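Side-chain contacts in putative xanthine dehydrogenase YAGS fad-binding subunit (Escherichia coli, PDB 5G5G), which probably oxidises aldehydes, serving as the large molybdenum-cofactor-binding subunit of a three-subunit periplasmic aldehyde oxidase: residues D69-A74 and L78-A83; S84-L89 and A255-R260; A113-E118 and S128-H133; L248-L253 and V268-P273. All blocks are in the same frame, centred on the assembly; numbering follows the deposited sequence.

Interaction 1 of 4, residues D69-A74 and L78-A83; sequences DAAQKA and LAVITA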
loop_
_atom_site.group_PDB
_atom_site.type_symbol
_atom_site.label_atom_id
_atom_site.label_comp_id
_atom_site.label_asym_id
_atom_site.label_seq_id
_atom_site.Cartn_x
_atom_site.Cartn_y
_atom_site.Cartn_z
ATOM N N ASP C 69 20.953 -25.274 -15.822
ATOM C CA ASP C 69 21.680 -26.410 -15.263
ATOM C C ASP C 69 22.129 -26.149 -13.828
ATOM O O ASP C 69 21.982 -27.028 -12.946
ATOM C CB ASP C 69 22.932 -26.818 -16.065
ATOM C CG ASP C 69 22.630 -27.638 -17.336
ATOM O OD1 ASP C 69 21.502 -27.887 -17.704
ATOM O OD2 ASP C 69 23.602 -28.068 -17.977
ATOM N N ALA C 70 22.682 -24.957 -13.580
ATOM C CA ALA C 70 23.144 -24.684 -12.214
ATOM C C ALA C 70 22.001 -24.680 -11.207
ATOM O O ALA C 70 22.174 -25.167 -10.068
ATOM C CB ALA C 70 23.919 -23.377 -12.144
ATOM N N ALA C 71 20.865 -24.092 -11.596
ATOM C CA ALA C 71 19.685 -24.079 -10.770
ATOM C C ALA C 71 19.152 -25.478 -10.533
ATOM O O ALA C 71 18.811 -25.828 -9.429
ATOM C CB ALA C 71 18.629 -23.204 -11.370
ATOM N N GLN C 72 19.123 -26.309 -11.578
ATOM C CA GLN C 72 18.673 -27.680 -11.464
ATOM C C GLN C 72 19.488 -28.490 -10.497
ATOM O O GLN C 72 18.944 -29.364 -9.831
ATOM C CB GLN C 72 18.701 -28.321 -12.862
ATOM C CG GLN C 72 18.195 -29.743 -12.930
ATOM C CD GLN C 72 16.708 -29.835 -12.603
ATOM O OE1 GLN C 72 15.918 -29.036 -13.011
ATOM N NE2 GLN C 72 16.362 -30.822 -11.810
ATOM N N LYS C 73 20.776 -28.191 -10.390
ATOM C CA LYS C 73 21.668 -28.899 -9.528
ATOM C C LYS C 73 21.691 -28.357 -8.103
ATOM O O LYS C 73 22.315 -28.996 -7.250
ATOM C CB LYS C 73 23.079 -28.903 -10.094
ATOM C CG LYS C 73 23.212 -29.733 -11.371
ATOM C CD LYS C 73 24.655 -29.754 -11.852
ATOM C CE LYS C 73 25.030 -28.365 -12.362
ATOM N NZ LYS C 73 26.410 -28.345 -12.884
ATOM N N ALA C 74 21.008 -27.238 -7.855
ATOM C CA ALA C 74 21.037 -26.591 -6.540
ATOM C C ALA C 74 20.250 -27.437 -5.516
ATOM O O ALA C 74 19.396 -28.262 -5.884
ATOM C CB ALA C 74 20.543 -25.179 -6.619
ATOM N N LEU C 78 13.639 -29.350 -7.660
ATOM C CA LEU C 78 12.875 -30.355 -8.361
ATOM C C LEU C 78 12.850 -30.110 -9.864
ATOM O O LEU C 78 12.991 -31.071 -10.622
ATOM C CB LEU C 78 11.407 -30.373 -7.881
ATOM C CG LEU C 78 11.106 -30.731 -6.413
ATOM C CD1 LEU C 78 9.601 -30.883 -6.242
ATOM C CD2 LEU C 78 11.778 -32.025 -6.100
ATOM N N ALA C 79 12.683 -28.879 -10.297
ATOM C CA ALA C 79 12.621 -28.557 -11.732
ATOM C C ALA C 79 12.751 -27.044 -11.921
ATOM O O ALA C 79 12.614 -26.260 -10.974
ATOM C CB ALA C 79 11.275 -28.994 -12.300
ATOM N N VAL C 80 12.994 -26.647 -13.178
ATOM C CA VAL C 80 12.923 -25.232 -13.528
ATOM C C VAL C 80 12.007 -25.103 -14.745
ATOM O O VAL C 80 12.281 -25.724 -15.779
ATOM C CB VAL C 80 14.328 -24.648 -13.887
ATOM C CG1 VAL C 80 14.217 -23.152 -14.170
ATOM C CG2 VAL C 80 15.309 -24.937 -12.746
ATOM N N ILE C 81 10.954 -24.313 -14.612
ATOM C CA ILE C 81 9.982 -24.073 -15.676
ATOM C C ILE C 81 10.425 -22.891 -16.514
ATOM O O ILE C 81 10.777 -21.860 -15.944
ATOM C CB ILE C 81 8.598 -23.768 -15.114
ATOM C CG1 ILE C 81 8.234 -24.803 -14.041
ATOM C CG2 ILE C 81 7.555 -23.684 -16.237
ATOM C CD1 ILE C 81 8.409 -26.236 -14.400
ATOM N N THR C 82 10.349 -23.031 -17.844
ATOM C CA THR C 82 10.670 -21.956 -18.778
ATOM C C THR C 82 9.674 -21.936 -19.916
ATOM O O THR C 82 8.971 -22.899 -20.088
ATOM C CB THR C 82 12.062 -22.178 -19.403
ATOM O OG1 THR C 82 12.042 -23.354 -20.234
ATOM C CG2 THR C 82 13.103 -22.388 -18.326
ATOM N N ALA C 83 9.659 -20.869 -20.720
ATOM C CA ALA C 83 8.782 -20.857 -21.922
ATOM C C ALA C 83 9.121 -21.990 -22.819
ATOM O O ALA C 83 8.235 -22.661 -23.393
ATOM C CB ALA C 83 8.874 -19.542 -22.682
HETATM O O HOH W 1 13.853 -28.781 -15.143
#

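Interaction 2 of 4, residues S84-L89 and A255-R260; sequences SNAGVL and AALAAR. Unlike the reference sequence in segment 84-89: Val88 (reference Ala).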
loop_
_atom_site.group_PDB
_atom_site.type_symbol
_atom_site.label_atom_id
_atom_site.label_comp_id
_atom_site.label_asym_id
_atom_site.label_seq_id
_atom_site.Cartn_x
_atom_site.Cartn_y
_atom_site.Cartn_z
ATOM N N SER C 84 10.427 -22.250 -22.957
ATOM C CA SER C 84 10.896 -23.262 -23.807
ATOM C C SER C 84 10.425 -24.668 -23.391
ATOM O O SER C 84 10.147 -25.514 -24.265
ATOM C CB SER C 84 12.427 -23.169 -23.867
ATOM O OG SER C 84 12.867 -24.049 -24.768
ATOM N N ASN C 85 10.392 -24.982 -22.105
ATOM C CA ASN C 85 9.973 -26.327 -21.693
ATOM C C ASN C 85 8.511 -26.441 -21.271
ATOM O O ASN C 85 8.045 -27.542 -21.022
ATOM C CB ASN C 85 10.930 -26.966 -20.657
ATOM C CG ASN C 85 10.867 -26.284 -19.290
ATOM O OD1 ASN C 85 9.845 -25.689 -18.913
ATOM N ND2 ASN C 85 11.977 -26.377 -18.538
ATOM N N ALA C 86 7.796 -25.316 -21.188
ATOM C CA ALA C 86 6.390 -25.341 -20.778
ATOM C C ALA C 86 5.418 -25.818 -21.899
ATOM O O ALA C 86 4.289 -26.180 -21.592
ATOM C CB ALA C 86 5.962 -23.978 -20.255
ATOM N N GLY C 87 5.858 -25.798 -23.156
ATOM C CA GLY C 87 5.007 -26.163 -24.300
ATOM C C GLY C 87 4.254 -24.942 -24.814
ATOM O O GLY C 87 4.256 -23.901 -24.188
ATOM N N VAL C 88 3.587 -25.084 -25.952
ATOM C CA VAL C 88 2.862 -23.941 -26.525
ATOM C C VAL C 88 1.742 -23.531 -25.559
ATOM O O VAL C 88 1.062 -24.374 -24.998
ATOM C CB VAL C 88 2.318 -24.245 -27.944
ATOM C CG1 VAL C 88 3.430 -24.803 -28.817
ATOM C CG2 VAL C 88 1.143 -25.207 -27.874
ATOM N N LEU C 89 1.603 -22.242 -25.349
ATOM C CA LEU C 89 0.580 -21.718 -24.479
ATOM C C LEU C 89 -0.378 -20.856 -25.269
ATOM O O LEU C 89 -0.015 -20.314 -26.295
ATOM C CB LEU C 89 1.193 -20.881 -23.358
ATOM C CG LEU C 89 2.155 -21.637 -22.467
ATOM C CD1 LEU C 89 2.771 -20.671 -21.451
ATOM C CD2 LEU C 89 1.448 -22.773 -21.758
ATOM N N ALA C 255 2.269 -21.481 -11.154
ATOM C CA ALA C 255 1.905 -22.540 -10.208
ATOM C C ALA C 255 1.349 -23.743 -10.935
ATOM O O ALA C 255 1.734 -24.903 -10.677
ATOM C CB ALA C 255 0.905 -22.036 -9.165
ATOM N N ALA C 256 0.430 -23.471 -11.850
ATOM C CA ALA C 256 -0.239 -24.504 -12.623
ATOM C C ALA C 256 0.730 -25.309 -13.507
ATOM O O ALA C 256 0.748 -26.556 -13.490
ATOM C CB ALA C 256 -1.347 -23.900 -13.468
ATOM N N LEU C 257 1.564 -24.594 -14.263
ATOM C CA LEU C 257 2.581 -25.277 -15.064
ATOM C C LEU C 257 3.523 -26.134 -14.231
ATOM O O LEU C 257 3.848 -27.272 -14.594
ATOM C CB LEU C 257 3.405 -24.258 -15.847
ATOM C CG LEU C 257 2.598 -23.560 -16.930
ATOM C CD1 LEU C 257 3.463 -22.462 -17.527
ATOM C CD2 LEU C 257 2.188 -24.550 -17.997
ATOM N N ALA C 258 3.990 -25.558 -13.129
ATOM C CA ALA C 258 4.923 -26.250 -12.259
ATOM C C ALA C 258 4.365 -27.523 -11.648
ATOM O O ALA C 258 5.039 -28.573 -11.627
ATOM C CB ALA C 258 5.416 -25.305 -11.153
ATOM N N ALA C 259 3.142 -27.446 -11.155
ATOM C CA ALA C 259 2.558 -28.593 -10.469
ATOM C C ALA C 259 2.316 -29.730 -11.440
ATOM O O ALA C 259 2.433 -30.868 -11.084
ATOM C CB ALA C 259 1.234 -28.167 -9.788
ATOM N N ARG C 260 2.022 -29.413 -12.683
ATOM C CA ARG C 260 1.843 -30.454 -13.682
ATOM C C ARG C 260 3.209 -31.129 -14.039
ATOM O O ARG C 260 3.331 -32.364 -14.101
ATOM C CB ARG C 260 1.154 -29.881 -14.916
ATOM C CG ARG C 260 0.873 -30.969 -15.927
ATOM C CD ARG C 260 -0.023 -30.490 -17.028
ATOM N NE ARG C 260 0.604 -29.398 -17.753
ATOM C CZ ARG C 260 0.044 -28.744 -18.778
ATOM N NH1 ARG C 260 -1.178 -29.093 -19.291
ATOM N NH2 ARG C 260 0.737 -27.762 -19.321
HETATM O O HOH W 2 3.553 -27.825 -19.719
#

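Interaction 3 of 4, residues A113-E118 and S128-H133; sequences ALVVAE and SLVQAH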
loop_
_atom_site.group_PDB
_atom_site.type_symbol
_atom_site.label_atom_id
_atom_site.label_comp_id
_atom_site.label_asym_id
_atom_site.label_seq_id
_atom_site.Cartn_x
_atom_site.Cartn_y
_atom_site.Cartn_z
ATOM N N ALA C 113 11.148 -17.559 -15.829
ATOM C CA ALA C 113 11.400 -18.896 -15.320
ATOM C C ALA C 113 10.809 -19.032 -13.912
ATOM O O ALA C 113 10.478 -18.018 -13.250
ATOM C CB ALA C 113 12.884 -19.244 -15.323
ATOM N N LEU C 114 10.647 -20.293 -13.494
ATOM C CA LEU C 114 10.221 -20.597 -12.118
ATOM C C LEU C 114 11.040 -21.761 -11.616
ATOM O O LEU C 114 11.053 -22.807 -12.242
ATOM C CB LEU C 114 8.733 -20.965 -12.044
ATOM C CG LEU C 114 8.213 -21.238 -10.616
ATOM C CD1 LEU C 114 7.711 -19.938 -10.005
ATOM C CD2 LEU C 114 7.146 -22.317 -10.612
ATOM N N VAL C 115 11.756 -21.574 -10.504
ATOM C CA VAL C 115 12.462 -22.710 -9.908
ATOM C C VAL C 115 11.567 -23.313 -8.831
ATOM O O VAL C 115 11.082 -22.556 -7.981
ATOM C CB VAL C 115 13.777 -22.277 -9.255
ATOM C CG1 VAL C 115 14.479 -23.457 -8.618
ATOM C CG2 VAL C 115 14.703 -21.621 -10.265
ATOM N N VAL C 116 11.370 -24.635 -8.853
ATOM C CA VAL C 116 10.535 -25.356 -7.917
ATOM C C VAL C 116 11.481 -26.138 -7.022
ATOM O O VAL C 116 12.360 -26.848 -7.532
ATOM C CB VAL C 116 9.648 -26.372 -8.689
ATOM C CG1 VAL C 116 8.753 -27.130 -7.738
ATOM C CG2 VAL C 116 8.827 -25.621 -9.706
ATOM N N ALA C 117 11.348 -25.967 -5.711
ATOM C CA ALA C 117 12.195 -26.674 -4.753
ATOM C C ALA C 117 11.406 -27.133 -3.508
ATOM O O ALA C 117 10.267 -26.778 -3.315
ATOM C CB ALA C 117 13.340 -25.777 -4.349
ATOM N N GLU C 118 12.079 -27.902 -2.670
ATOM C CA GLU C 118 11.475 -28.542 -1.508
ATOM C C GLU C 118 11.103 -27.526 -0.424
ATOM O O GLU C 118 10.133 -27.736 0.307
ATOM C CB GLU C 118 12.450 -29.562 -0.947
ATOM C CG GLU C 118 12.583 -30.776 -1.839
ATOM C CD GLU C 118 11.408 -31.728 -1.747
ATOM O OE1 GLU C 118 10.473 -31.505 -0.925
ATOM O OE2 GLU C 118 11.406 -32.711 -2.499
ATOM N N SER C 128 18.578 -17.487 -8.047
ATOM C CA SER C 128 19.733 -16.639 -8.352
ATOM C C SER C 128 20.680 -17.254 -9.329
ATOM O O SER C 128 21.502 -16.568 -9.861
ATOM C CB SER C 128 20.616 -16.371 -7.098
ATOM O OG SER C 128 19.760 -15.992 -6.090
ATOM N N LEU C 129 20.650 -18.577 -9.442
ATOM C CA LEU C 129 21.543 -19.282 -10.353
ATOM C C LEU C 129 21.042 -19.415 -11.811
ATOM O O LEU C 129 21.816 -19.850 -12.656
ATOM C CB LEU C 129 21.845 -20.681 -9.819
ATOM C CG LEU C 129 22.373 -20.731 -8.390
ATOM C CD1 LEU C 129 22.691 -22.165 -7.968
ATOM C CD2 LEU C 129 23.599 -19.866 -8.295
ATOM N N VAL C 130 19.791 -19.072 -12.084
ATOM C CA VAL C 130 19.267 -19.174 -13.430
ATOM C C VAL C 130 20.047 -18.152 -14.285
ATOM O O VAL C 130 20.086 -16.997 -13.916
ATOM C CB VAL C 130 17.757 -18.921 -13.442
ATOM C CG1 VAL C 130 17.210 -18.797 -14.860
ATOM C CG2 VAL C 130 17.060 -20.068 -12.719
ATOM N N GLN C 131 20.598 -18.577 -15.409
ATOM C CA GLN C 131 21.523 -17.747 -16.201
ATOM C C GLN C 131 20.728 -17.228 -17.401
ATOM O O GLN C 131 20.514 -17.939 -18.365
ATOM C CB GLN C 131 22.729 -18.607 -16.591
ATOM C CG GLN C 131 23.745 -17.963 -17.517
ATOM C CD GLN C 131 24.905 -18.904 -17.896
ATOM O OE1 GLN C 131 25.675 -19.325 -17.019
ATOM N NE2 GLN C 131 25.033 -19.257 -19.199
ATOM N N ALA C 132 20.351 -15.972 -17.368
ATOM C CA ALA C 132 19.639 -15.334 -18.486
ATOM C C ALA C 132 20.569 -14.367 -19.193
ATOM O O ALA C 132 21.194 -13.549 -18.531
ATOM C CB ALA C 132 18.438 -14.588 -18.000
ATOM N N HIS C 133 20.704 -14.482 -20.498
ATOM C CA HIS C 133 21.444 -13.474 -21.250
ATOM C C HIS C 133 20.536 -12.886 -22.327
ATOM O O HIS C 133 19.689 -13.576 -22.945
ATOM C CB HIS C 133 22.769 -14.000 -21.824
ATOM C CG HIS C 133 23.732 -14.507 -20.791
ATOM N ND1 HIS C 133 24.484 -15.644 -20.981
ATOM C CD2 HIS C 133 24.068 -14.035 -19.563
ATOM C CE1 HIS C 133 25.232 -15.858 -19.910
ATOM N NE2 HIS C 133 24.996 -14.897 -19.035
#

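Interaction 4 of 4, residues L248-L253 and V268-P273; sequences LRSDAL and VMLPRP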
loop_
_atom_site.group_PDB
_atom_site.type_symbol
_atom_site.label_atom_id
_atom_site.label_comp_id
_atom_site.label_asym_id
_atom_site.label_seq_id
_atom_site.Cartn_x
_atom_site.Cartn_y
_atom_site.Cartn_z
ATOM N N LEU C 248 -5.897 -12.816 -14.542
ATOM C CA LEU C 248 -4.807 -13.809 -14.391
ATOM C C LEU C 248 -3.415 -13.160 -14.404
ATOM O O LEU C 248 -3.085 -12.397 -15.349
ATOM C CB LEU C 248 -4.900 -14.799 -15.540
ATOM C CG LEU C 248 -4.115 -16.099 -15.358
ATOM C CD1 LEU C 248 -4.854 -16.930 -14.318
ATOM C CD2 LEU C 248 -4.060 -16.788 -16.696
ATOM N N ARG C 249 -2.582 -13.496 -13.395
ATOM C CA ARG C 249 -1.204 -13.023 -13.339
ATOM C C ARG C 249 -0.214 -14.237 -13.322
ATOM O O ARG C 249 -0.633 -15.396 -13.318
ATOM C CB ARG C 249 -1.025 -12.155 -12.107
ATOM C CG ARG C 249 -1.957 -10.948 -12.054
ATOM C CD ARG C 249 -1.237 -9.597 -12.284
ATOM N NE ARG C 249 -0.665 -9.538 -13.603
ATOM C CZ ARG C 249 -1.301 -9.172 -14.715
ATOM N NH1 ARG C 249 -2.578 -8.805 -14.687
ATOM N NH2 ARG C 249 -0.662 -9.188 -15.869
ATOM N N SER C 250 1.083 -13.923 -13.328
ATOM C CA SER C 250 2.137 -14.908 -13.531
ATOM C C SER C 250 2.139 -15.990 -12.430
ATOM O O SER C 250 2.537 -17.132 -12.682
ATOM C CB SER C 250 3.487 -14.212 -13.611
ATOM O OG SER C 250 3.775 -13.477 -12.423
ATOM N N ASP C 251 1.741 -15.613 -11.207
ATOM C CA ASP C 251 1.711 -16.612 -10.096
ATOM C C ASP C 251 0.815 -17.843 -10.403
ATOM O O ASP C 251 1.156 -18.988 -10.085
ATOM C CB ASP C 251 1.248 -15.979 -8.784
ATOM C CG ASP C 251 -0.161 -15.368 -8.886
ATOM O OD1 ASP C 251 -0.375 -14.551 -9.814
ATOM O OD2 ASP C 251 -1.046 -15.737 -8.056
ATOM N N ALA C 252 -0.373 -17.569 -10.914
ATOM C CA ALA C 252 -1.372 -18.577 -11.227
ATOM C C ALA C 252 -0.902 -19.488 -12.370
ATOM O O ALA C 252 -0.982 -20.721 -12.289
ATOM C CB ALA C 252 -2.664 -17.870 -11.583
ATOM N N LEU C 253 -0.487 -18.880 -13.471
ATOM C CA LEU C 253 0.028 -19.632 -14.577
ATOM C C LEU C 253 1.202 -20.500 -14.151
ATOM O O LEU C 253 1.224 -21.713 -14.424
ATOM C CB LEU C 253 0.449 -18.737 -15.731
ATOM C CG LEU C 253 1.039 -19.521 -16.905
ATOM C CD1 LEU C 253 0.070 -20.535 -17.468
ATOM C CD2 LEU C 253 1.491 -18.596 -18.008
ATOM N N VAL C 268 3.226 -20.598 -5.315
ATOM C CA VAL C 268 4.040 -19.507 -5.860
ATOM C C VAL C 268 3.479 -18.171 -5.367
ATOM O O VAL C 268 2.280 -17.919 -5.514
ATOM C CB VAL C 268 3.973 -19.484 -7.403
ATOM C CG1 VAL C 268 4.771 -18.304 -7.965
ATOM C CG2 VAL C 268 4.507 -20.799 -7.977
ATOM N N MET C 269 4.326 -17.350 -4.762
ATOM C CA MET C 269 3.973 -15.978 -4.414
ATOM C C MET C 269 4.896 -15.041 -5.202
ATOM O O MET C 269 6.106 -15.323 -5.337
ATOM C CB MET C 269 4.203 -15.746 -2.931
ATOM C CG MET C 269 3.797 -14.363 -2.456
ATOM S SD MET C 269 4.010 -14.131 -0.643
ATOM C CE MET C 269 3.102 -15.556 -0.124
ATOM N N LEU C 270 4.362 -13.963 -5.718
ATOM C CA LEU C 270 5.210 -12.938 -6.363
ATOM C C LEU C 270 5.868 -12.114 -5.243
ATOM O O LEU C 270 5.173 -11.476 -4.444
ATOM C CB LEU C 270 4.395 -12.039 -7.268
ATOM C CG LEU C 270 3.544 -12.737 -8.335
ATOM C CD1 LEU C 270 2.943 -11.697 -9.272
ATOM C CD2 LEU C 270 4.410 -13.653 -9.110
ATOM N N PRO C 271 7.190 -12.108 -5.176
ATOM C CA PRO C 271 7.831 -11.310 -4.108
ATOM C C PRO C 271 7.492 -9.823 -4.266
ATOM O O PRO C 271 7.410 -9.343 -5.408
ATOM C CB PRO C 271 9.316 -11.552 -4.358
ATOM C CG PRO C 271 9.392 -12.809 -5.197
ATOM C CD PRO C 271 8.147 -12.856 -5.993
ATOM N N ARG C 272 7.312 -9.117 -3.142
ATOM C CA ARG C 272 6.897 -7.719 -3.165
ATOM C C ARG C 272 7.772 -6.873 -4.139
ATOM O O ARG C 272 7.206 -6.076 -4.909
ATOM C CB ARG C 272 6.870 -7.109 -1.756
ATOM C CG ARG C 272 6.423 -5.661 -1.708
ATOM C CD ARG C 272 5.028 -5.430 -2.228
ATOM N NE ARG C 272 4.082 -6.094 -1.371
ATOM C CZ ARG C 272 2.778 -6.142 -1.562
ATOM N NH1 ARG C 272 2.229 -5.576 -2.653
ATOM N NH2 ARG C 272 2.032 -6.770 -0.656
ATOM N N PRO C 273 9.100 -6.996 -4.086
ATOM C CA PRO C 273 9.915 -6.184 -5.019
ATOM C C PRO C 273 9.669 -6.406 -6.508
ATOM O O PRO C 273 10.026 -5.517 -7.314
ATOM C CB PRO C 273 11.367 -6.503 -4.631
ATOM C CG PRO C 273 11.314 -7.156 -3.297
ATOM C CD PRO C 273 9.957 -7.737 -3.128
#

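Interaction 1 of 4, residues D69-A74 and L78-A83
Gln72 reaches from helix 69-72 to the edge of strand 77-82, where its amide lies beside the backbone of Leu78, Ala79 and Val80. The CB of Gln72 does not itself point at the strand. CG stands anti to the backbone N (chi1 -177°), and a bend at chi2 (66°) turns the amide inward, so that the aliphatic part of the chain spans the gap and only the tip makes contact. There OE1 of Gln72 comes to 3.6 Å from CA of Ala79 and to 4.2 Å from CG2 of Val80. On the other branch, NE2 approaches O of Leu78 at 3.6 Å. The polar link is made through a water, which donates to OE1 of Gln72 at 3.0 Å and accepts from N of Val80, also at 3.0 Å. Next to this bridge the contact turns apolar: Ala71 points its CB at the strand and meets CG2 of Val80 at 4.0 Å. Val80 therefore receives a methyl group at its side chain and a water at its amide. Leu78 and Ala79 both face Val116, forming a classic beta bulge in the pairing with strand 111-117. Strand 77-82 is the outermost strand of its sheet within this chain; helix 250-262 packs against Leu78, Ala79 and Ile81, while helix 69-72 flanks the strand at Val80.

Interaction 2 of 4, residues S84-L89 and A255-R260
Leu257 extends its side chain from helix 250-262 toward the segment 84-89 and divides its two methyl groups between Ala86 and Leu89. CD1 of Leu257 meets CB of Ala86 at 4.0 Å, and CD2 of Leu257 meets CD2 of Leu89 at 4.2 Å. CB of Leu257 points toward the segment, and CG lies anti to the carbonyl carbon (chi1 -68°), which places the two methyls side by side against Ala86 and Leu89. Ala86 presents its single methyl from the last part of the short, weakly bonded helix, whereas Leu89 arrives from the loop that follows, its CD2 coming nearer than the direction of its CB alone would suggest. Between them the chain turns at Gly87, which leaves helical backbone angles with a positive phi (88°) and sends the chain on toward Leu89. One turn further along helix 250-262, Arg260 adds a polar link beside the apolar contact. A water donates to O of Ala86 at 2.6 Å and accepts from NH2 of Arg260 at 2.8 Å, so a carbonyl near the end of the short helix is joined to the guanidinium group through solvent. Leu257 also touches Leu224 of helix 213-224. On another side of the same helix, the small residues Ala255, Ala258 and Ala259 lie against strands of the seven-stranded sheet. This is the layered packing of an alpha/beta fold: a long helix covers a mixed sheet, and its outward-reaching leucine receives the segment that follows the edge strand 77-82.

Interaction 3 of 4, residues A113-E118 and S128-H133
Val130 laps over Val115, its CG2 lying 3.7 Å from CG2 of Val115, with the two side chains running antiparallel alongside one another. In both valines CG2 lies anti to the carbonyl carbon and CG1 anti to the backbone N (chi1 179° at Val115 and 171° at Val130), which leaves equivalent branches to meet. The other methyl of Val130, CG1, reaches back along strand 111-117 to CB of Ala113 at 4.4 Å. Val130 thus spans two residues whose CB atoms both point toward it, while Leu114 between them points its CB away, toward helix 250-262. No hydrogen bond joins the two segments; the contact is apolar. Val54 of strand 49-55 and Leu66 of strand 61-67 also pack on Val130, and Ala126 of helix 120-127 on Val115, extending the hydrophobic layer around the pair. Helix 120-127 connects strand 111-117 of the seven-stranded sheet with strand 131-136 of a separate three-stranded antiparallel sheet. Val130, just before the latter strand, packs one sheet against the other across this strand-helix-strand connection, within the alpha/beta hammerhead domain of the aldehyde oxidase and xanthine dehydrogenase family.

Interaction 4 of 4, residues L248-L253 and V268-P273
Leu270 and Val268 turn their side chains toward the start of helix 250-262, packing the helix against the strand that follows it in an alpha/beta fold. Leu270 does so from just beyond strand 266-269. With CG anti to the carbonyl carbon (chi1 -54°), its isobutyl group lies against the first turn, where CD2 of Leu270 is 3.9 Å from CB of Asp251 and equally 3.9 Å from N of Asp251. CG of Asp251 sits between its backbone N and carbonyl carbon (chi1 59°), and this rotation leaves CB against the leucine and turns the carboxylate away from it, toward strand 194-200. OD2 of Asp251 is hydrogen-bonded to the hydroxyl of Ser195 in that strand, so the buried acid is held by the strand next to 266-269. Ser250, modelled in two conformers, flanks Leu270 as well; in the one described OG is hydrogen-bonded to Asn278, so its place beside the leucine methyls is less certain. Val268 meets Asp251 mainly at its backbone. CG1 of Val268 lies 4.1 Å from CA of Asp251, and CB of Val268 rests 3.9 Å from the carbonyl O of Asp251.

Overall arrangement
Following the chain from its N terminus, interaction 1 closes first, over a loop of three residues, and sets helix 69-72 beside edge strand 77-82. Interaction 2 opens immediately afterwards at 84-89 but closes only at 255-260, joining the hammerhead region to the molybdopterin-binding region. Interaction 3 opens and closes within that long span, around helix 120-127. Interaction 4 crosses interaction 2: its first segment, 248-253, precedes 255-260 on the same helix, and its second, 268-273, follows. Strands 77-82, 111-117 and 266-269 share one sheet, so interactions 1, 3 and 4 all reach it, while helix 250-262 serves interactions 2 and 4, meeting strand 266-269 at its start and the 84-89 segment with Leu257.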